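Local coordinates for histidinol-phosphate aminotransferase (Clostridium acetobutylicum, PDB 3FTB), which probably acts as a pyridoxal 5'-phosphate-dependent aminotransferase, most likely of histidinol phosphate in histidine biosynthesis, at residues E281-I286 with K290-P295; L93-F98 with H118-V123. All coordinates share one frame; numbering follows the deposited sequence.

Contact 1: residues E281-I286 with K290-P295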
loop_
_atom_site.group_PDB
_atom_site.type_symbol
_atom_site.label_atom_id
_atom_site.label_comp_id
_atom_site.label_asym_id
_atom_site.label_seq_id
_atom_site.Cartn_x
_atom_site.Cartn_y
_atom_site.Cartn_z
ATOM N N GLU A 281 -13.682 18.845 31.848
ATOM C CA GLU A 281 -14.240 19.693 32.908
ATOM C C GLU A 281 -14.518 21.071 32.349
ATOM O O GLU A 281 -15.555 21.672 32.636
ATOM C CB GLU A 281 -13.312 19.766 34.125
ATOM C CG GLU A 281 -13.379 18.515 35.006
ATOM C CD GLU A 281 -12.178 18.364 35.921
ATOM O OE1 GLU A 281 -11.118 18.943 35.596
ATOM O OE2 GLU A 281 -12.291 17.664 36.958
ATOM N N GLU A 282 -13.595 21.563 31.531
ATOM C CA GLU A 282 -13.807 22.816 30.823
ATOM C C GLU A 282 -15.010 22.758 29.865
ATOM O O GLU A 282 -15.785 23.718 29.787
ATOM C CB GLU A 282 -12.536 23.211 30.080
ATOM C CG GLU A 282 -11.342 23.338 30.996
ATOM C CD GLU A 282 -11.636 24.242 32.167
ATOM O OE1 GLU A 282 -11.588 23.756 33.316
ATOM O OE2 GLU A 282 -11.939 25.432 31.934
ATOM N N LEU A 283 -15.170 21.648 29.142
ATOM C CA LEU A 283 -16.298 21.500 28.217
ATOM C C LEU A 283 -17.601 21.470 28.997
ATOM O O LEU A 283 -18.641 21.922 28.513
ATOM C CB LEU A 283 -16.187 20.224 27.364
ATOM C CG LEU A 283 -15.370 20.187 26.065
ATOM C CD1 LEU A 283 -15.537 18.823 25.436
ATOM C CD2 LEU A 283 -15.779 21.273 25.068
ATOM N N ASN A 284 -17.541 20.934 30.211
ATOM C CA ASN A 284 -18.753 20.752 31.009
ATOM C C ASN A 284 -19.317 22.087 31.490
ATOM O O ASN A 284 -20.496 22.190 31.817
ATOM C CB ASN A 284 -18.505 19.794 32.184
ATOM C CG ASN A 284 -18.810 18.340 31.838
ATOM O OD1 ASN A 284 -18.015 17.450 32.123
ATOM N ND2 ASN A 284 -19.972 18.094 31.233
ATOM N N LYS A 285 -18.459 23.106 31.509
ATOM C CA LYS A 285 -18.836 24.449 31.920
ATOM C C LYS A 285 -19.517 25.224 30.790
ATOM O O LYS A 285 -20.282 26.162 31.047
ATOM C CB LYS A 285 -17.603 25.217 32.413
ATOM C CG LYS A 285 -16.904 24.602 33.628
ATOM C CD LYS A 285 -15.508 25.199 33.821
ATOM C CE LYS A 285 -14.956 24.927 35.213
ATOM N NZ LYS A 285 -14.916 23.470 35.528
ATOM N N ILE A 286 -19.240 24.834 29.546
ATOM C CA ILE A 286 -19.763 25.558 28.381
ATOM C C ILE A 286 -21.273 25.375 28.254
ATOM O O ILE A 286 -21.779 24.254 28.354
ATOM C CB ILE A 286 -19.012 25.163 27.083
ATOM C CG1 ILE A 286 -17.509 25.138 27.356
ATOM C CG2 ILE A 286 -19.354 26.110 25.934
ATOM C CD1 ILE A 286 -16.674 25.516 26.195
ATOM N N LYS A 290 -24.474 20.537 26.381
ATOM C CA LYS A 290 -25.541 19.943 27.177
ATOM C C LYS A 290 -25.064 18.679 27.878
ATOM O O LYS A 290 -25.397 18.434 29.042
ATOM C CB LYS A 290 -26.754 19.648 26.280
ATOM C CG LYS A 290 -27.626 18.499 26.755
ATOM C CD LYS A 290 -28.803 18.258 25.803
ATOM C CE LYS A 290 -29.919 19.269 26.028
ATOM N NZ LYS A 290 -31.086 19.083 25.109
ATOM N N ARG A 291 -24.284 17.875 27.162
ATOM C CA ARG A 291 -23.693 16.673 27.737
ATOM C C ARG A 291 -22.376 16.297 27.074
ATOM O O ARG A 291 -22.250 16.277 25.843
ATOM C CB ARG A 291 -24.657 15.486 27.663
ATOM C CG ARG A 291 -24.038 14.199 28.186
ATOM C CD ARG A 291 -24.961 12.994 28.077
ATOM N NE ARG A 291 -24.299 11.790 28.585
ATOM C CZ ARG A 291 -24.845 10.577 28.624
ATOM N NH1 ARG A 291 -26.083 10.376 28.191
ATOM N NH2 ARG A 291 -24.147 9.559 29.105
ATOM N N VAL A 292 -21.395 15.999 27.915
ATOM C CA VAL A 292 -20.137 15.416 27.480
ATOM C C VAL A 292 -20.138 13.905 27.794
ATOM O O VAL A 292 -20.259 13.499 28.957
ATOM C CB VAL A 292 -18.942 16.124 28.188
ATOM C CG1 VAL A 292 -17.612 15.501 27.809
ATOM C CG2 VAL A 292 -18.946 17.605 27.873
ATOM N N PHE A 293 -20.026 13.076 26.755
ATOM C CA PHE A 293 -19.863 11.633 26.929
ATOM C C PHE A 293 -18.407 11.317 27.285
ATOM O O PHE A 293 -17.484 11.856 26.673
ATOM C CB PHE A 293 -20.276 10.880 25.657
ATOM C CG PHE A 293 -21.738 11.005 25.317
ATOM C CD1 PHE A 293 -22.190 12.034 24.497
ATOM C CD2 PHE A 293 -22.660 10.084 25.807
ATOM C CE1 PHE A 293 -23.543 12.148 24.177
ATOM C CE2 PHE A 293 -24.012 10.188 25.495
ATOM C CZ PHE A 293 -24.455 11.220 24.680
ATOM N N SER A 294 -18.202 10.450 28.274
ATOM C CA SER A 294 -16.857 10.157 28.776
ATOM C C SER A 294 -15.996 9.344 27.796
ATOM O O SER A 294 -16.359 8.223 27.413
ATOM C CB SER A 294 -16.929 9.458 30.135
ATOM O OG SER A 294 -15.628 9.261 30.664
ATOM N N PRO A 295 -14.842 9.915 27.398
ATOM C CA PRO A 295 -13.927 9.357 26.401
ATOM C C PRO A 295 -12.879 8.470 27.039
ATOM O O PRO A 295 -12.632 8.568 28.241
ATOM C CB PRO A 295 -13.218 10.602 25.845
ATOM C CG PRO A 295 -13.629 11.767 26.729
ATOM C CD PRO A 295 -14.358 11.211 27.901
#

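Contact 2: residues L93-F98 with H118-V123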
loop_
_atom_site.group_PDB
_atom_site.type_symbol
_atom_site.label_atom_id
_atom_site.label_comp_id
_atom_site.label_asym_id
_atom_site.label_seq_id
_atom_site.Cartn_x
_atom_site.Cartn_y
_atom_site.Cartn_z
ATOM N N LEU A 93 -10.347 -5.599 4.340
ATOM C CA LEU A 93 -10.030 -6.995 4.032
ATOM C C LEU A 93 -10.676 -7.999 4.975
ATOM O O LEU A 93 -11.181 -9.035 4.537
ATOM C CB LEU A 93 -8.519 -7.225 4.011
ATOM C CG LEU A 93 -7.793 -6.740 2.759
ATOM C CD1 LEU A 93 -6.316 -6.779 3.002
ATOM C CD2 LEU A 93 -8.166 -7.574 1.547
ATOM N N SER A 94 -10.643 -7.708 6.270
ATOM C CA SER A 94 -11.257 -8.608 7.232
ATOM C C SER A 94 -12.772 -8.666 7.021
ATOM O O SER A 94 -13.404 -9.701 7.223
ATOM C CB SER A 94 -10.902 -8.209 8.663
ATOM O OG SER A 94 -11.239 -6.859 8.922
ATOM N N ILE A 95 -13.350 -7.559 6.583
ATOM C CA ILE A 95 -14.784 -7.518 6.328
ATOM C C ILE A 95 -15.098 -8.153 4.967
ATOM O O ILE A 95 -16.200 -8.673 4.749
ATOM C CB ILE A 95 -15.331 -6.070 6.418
ATOM C CG1 ILE A 95 -15.281 -5.566 7.865
ATOM C CG2 ILE A 95 -16.755 -5.981 5.867
ATOM C CD1 ILE A 95 -15.565 -4.073 8.000
ATOM N N SER A 96 -14.116 -8.132 4.069
ATOM C CA SER A 96 -14.270 -8.721 2.737
ATOM C C SER A 96 -14.478 -10.228 2.797
ATOM O O SER A 96 -14.885 -10.843 1.809
ATOM C CB SER A 96 -13.055 -8.406 1.854
ATOM O OG SER A 96 -11.946 -9.245 2.159
ATOM N N LEU A 97 -14.213 -10.811 3.966
ATOM C CA LEU A 97 -14.208 -12.259 4.134
ATOM C C LEU A 97 -15.593 -12.842 4.386
ATOM O O LEU A 97 -15.808 -14.042 4.189
ATOM C CB LEU A 97 -13.309 -12.645 5.301
ATOM C CG LEU A 97 -11.896 -12.085 5.298
ATOM C CD1 LEU A 97 -11.051 -12.812 6.334
ATOM C CD2 LEU A 97 -11.277 -12.196 3.893
ATOM N N PHE A 98 -16.530 -12.007 4.830
ATOM C CA PHE A 98 -17.837 -12.512 5.254
ATOM C C PHE A 98 -18.977 -12.027 4.380
ATOM O O PHE A 98 -18.832 -11.054 3.644
ATOM C CB PHE A 98 -18.090 -12.155 6.714
ATOM C CG PHE A 98 -16.905 -12.388 7.580
ATOM C CD1 PHE A 98 -16.554 -13.669 7.948
ATOM C CD2 PHE A 98 -16.108 -11.332 7.986
ATOM C CE1 PHE A 98 -15.441 -13.894 8.738
ATOM C CE2 PHE A 98 -15.001 -11.546 8.771
ATOM C CZ PHE A 98 -14.658 -12.833 9.146
ATOM N N HIS A 118 -17.954 -4.674 -0.620
ATOM C CA HIS A 118 -17.679 -6.089 -0.856
ATOM C C HIS A 118 -18.933 -6.958 -0.807
ATOM O O HIS A 118 -18.842 -8.171 -0.692
ATOM C CB HIS A 118 -16.619 -6.606 0.126
ATOM C CG HIS A 118 -15.244 -6.068 -0.136
ATOM N ND1 HIS A 118 -14.384 -6.634 -1.055
ATOM C CD2 HIS A 118 -14.590 -5.004 0.388
ATOM C CE1 HIS A 118 -13.257 -5.944 -1.082
ATOM N NE2 HIS A 118 -13.356 -4.949 -0.219
ATOM N N GLY A 119 -20.101 -6.333 -0.895
ATOM C CA GLY A 119 -21.360 -7.061 -0.914
ATOM C C GLY A 119 -21.742 -7.803 0.359
ATOM O O GLY A 119 -22.513 -8.766 0.316
ATOM N N VAL A 120 -21.216 -7.358 1.497
ATOM C CA VAL A 120 -21.541 -7.980 2.778
ATOM C C VAL A 120 -22.885 -7.475 3.281
ATOM O O VAL A 120 -23.173 -6.285 3.215
ATOM C CB VAL A 120 -20.467 -7.672 3.834
ATOM C CG1 VAL A 120 -20.754 -8.412 5.121
ATOM C CG2 VAL A 120 -19.072 -8.032 3.310
ATOM N N SER A 121 -23.713 -8.385 3.791
ATOM C CA SER A 121 -24.989 -8.007 4.393
ATOM C C SER A 121 -24.761 -7.308 5.734
ATOM O O SER A 121 -23.893 -7.708 6.515
ATOM C CB SER A 121 -25.876 -9.237 4.588
ATOM O OG SER A 121 -25.961 -9.988 3.395
ATOM N N VAL A 122 -25.536 -6.263 5.995
ATOM C CA VAL A 122 -25.347 -5.463 7.197
ATOM C C VAL A 122 -26.546 -5.532 8.128
ATOM O O VAL A 122 -27.694 -5.350 7.711
ATOM C CB VAL A 122 -25.048 -3.989 6.853
ATOM C CG1 VAL A 122 -25.290 -3.093 8.058
ATOM C CG2 VAL A 122 -23.622 -3.851 6.367
ATOM N N VAL A 123 -26.252 -5.791 9.396
ATOM C CA VAL A 123 -27.235 -5.792 10.470
ATOM C C VAL A 123 -26.702 -4.854 11.551
ATOM O O VAL A 123 -25.539 -4.961 11.937
ATOM C CB VAL A 123 -27.395 -7.205 11.052
ATOM C CG1 VAL A 123 -28.376 -7.209 12.210
ATOM C CG2 VAL A 123 -27.823 -8.180 9.961
#

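Contact 1: residues E281-I286 with K290-P295
N284, in the last turn of helix 262-285, and V292, on strand 289-293, mark the closest passage of the two backbones, their CA atoms 6.5 Å apart, with no hydrogen bond joining helix to strand. Across the two segments the touching is done by one branch, CG2 of V292. V292 directs its side chain at the helix, and its CG2 rests against two consecutive residues at the helix end. On one of them it meets the first carbon of the side chain, L283 CB, at 3.8 Å from V292 CG2. On the other it meets the carboxamide group, whose N284 CG lies 4.0 Å from V292 CG2, so a methyl rests against the amide of an exposed residue. With CG1 of V292 anti to the backbone N (chi1 177°), CG2 is placed anti to the carbonyl carbon and becomes the branch that touches both residues. L283 is buried and also packs on V300 and C302 of the neighbouring strand 299-304 and on L354 of helix 344-359; V292 touches V300 and I280.

Across the strand, R291 and F293 turn to the other side. The extended R291 passes over one face of the phenyl ring, the two planes tilted against each other: F293 CE2 stands 3.2 Å from the guanidinium plane, over its centre, while NE of R291 is offset toward the rim of the ring. A hydrogen bond from R291 NH1 to N130 OD1 tethers the far end. Next to it the edge is irregular, since K290 and R291 both face R303 in a classic beta bulge.

The arrangement is that of an alpha/beta layer, in which a long helix turns back through a short connection into the outermost strand of a five-stranded mixed sheet, as in the small domain of fold type I aminotransferases.

Contact 2: residues L93-F98 with H118-V123
The one ring contact between the segments is a CH-pi interaction of S96 with H118. The CB of S96 sits over one face of the H118 imidazole, 3.7 Å from the ring centroid and only 11° off the ring normal, so the methylene approaches almost straight down. H118 carries CG anti to its carbonyl carbon (chi1 -70°), which brings the ring across the end of helix 87-95, and its NE2 is hydrogen-bonded to E92 OE2, a tie that should limit rotation of the ring.

Polar bonds fix the serine from the other end. S96 OG donates to L93 O at 2.5 Å, the donor tilted 19° from the carbonyl plane, and the hydroxyl oxygen OG is also hydrogen-bonded to K241 NZ; two partners thus grip the hydroxyl while its CB is left to the imidazole.

Both segments belong to a sequence of elements common in the large domain of fold type I enzymes: helix 87-95 leads into strand 100-105, and helix 110-117 forms the beta-alpha-beta crossover to the parallel edge strand 121-126. That second helix ends in a Schellman motif with G119 as its C-prime residue, after which V120 points its side chain at the turn that follows helix 87-95.

The remaining contacts are non-bonded and tight at the carbonyls of the type I turn I95-F98: V120 CG2 lies 3.3 Å from I95 O and, unusually close, 3.0 Å from F98 O. It also touches CG2 of I95 at 4.0 Å, the two branched side chains crossing at about a right angle.

In both contacts the end of a helix meets a segment that runs along or into an outermost strand of a sheet, a different sheet in each case. Contact 2 borders the seven-stranded sheet at edge strand 121-126, and contact 1 borders the five-stranded sheet at edge strand 289-293; they lie on opposite sides of the chain's centre, with their own centres 36 Å apart and their nearest atoms about 20 Å apart. They follow one another in the sequence, contact 2 closing before contact 1 opens. Neither touches the second chain of the dimer. In fold type I aminotransferases the cofactor lies between the two domains near the subunit interface; contacts 1 and 2 are centred 21 Å and 19 Å from the chain's centre.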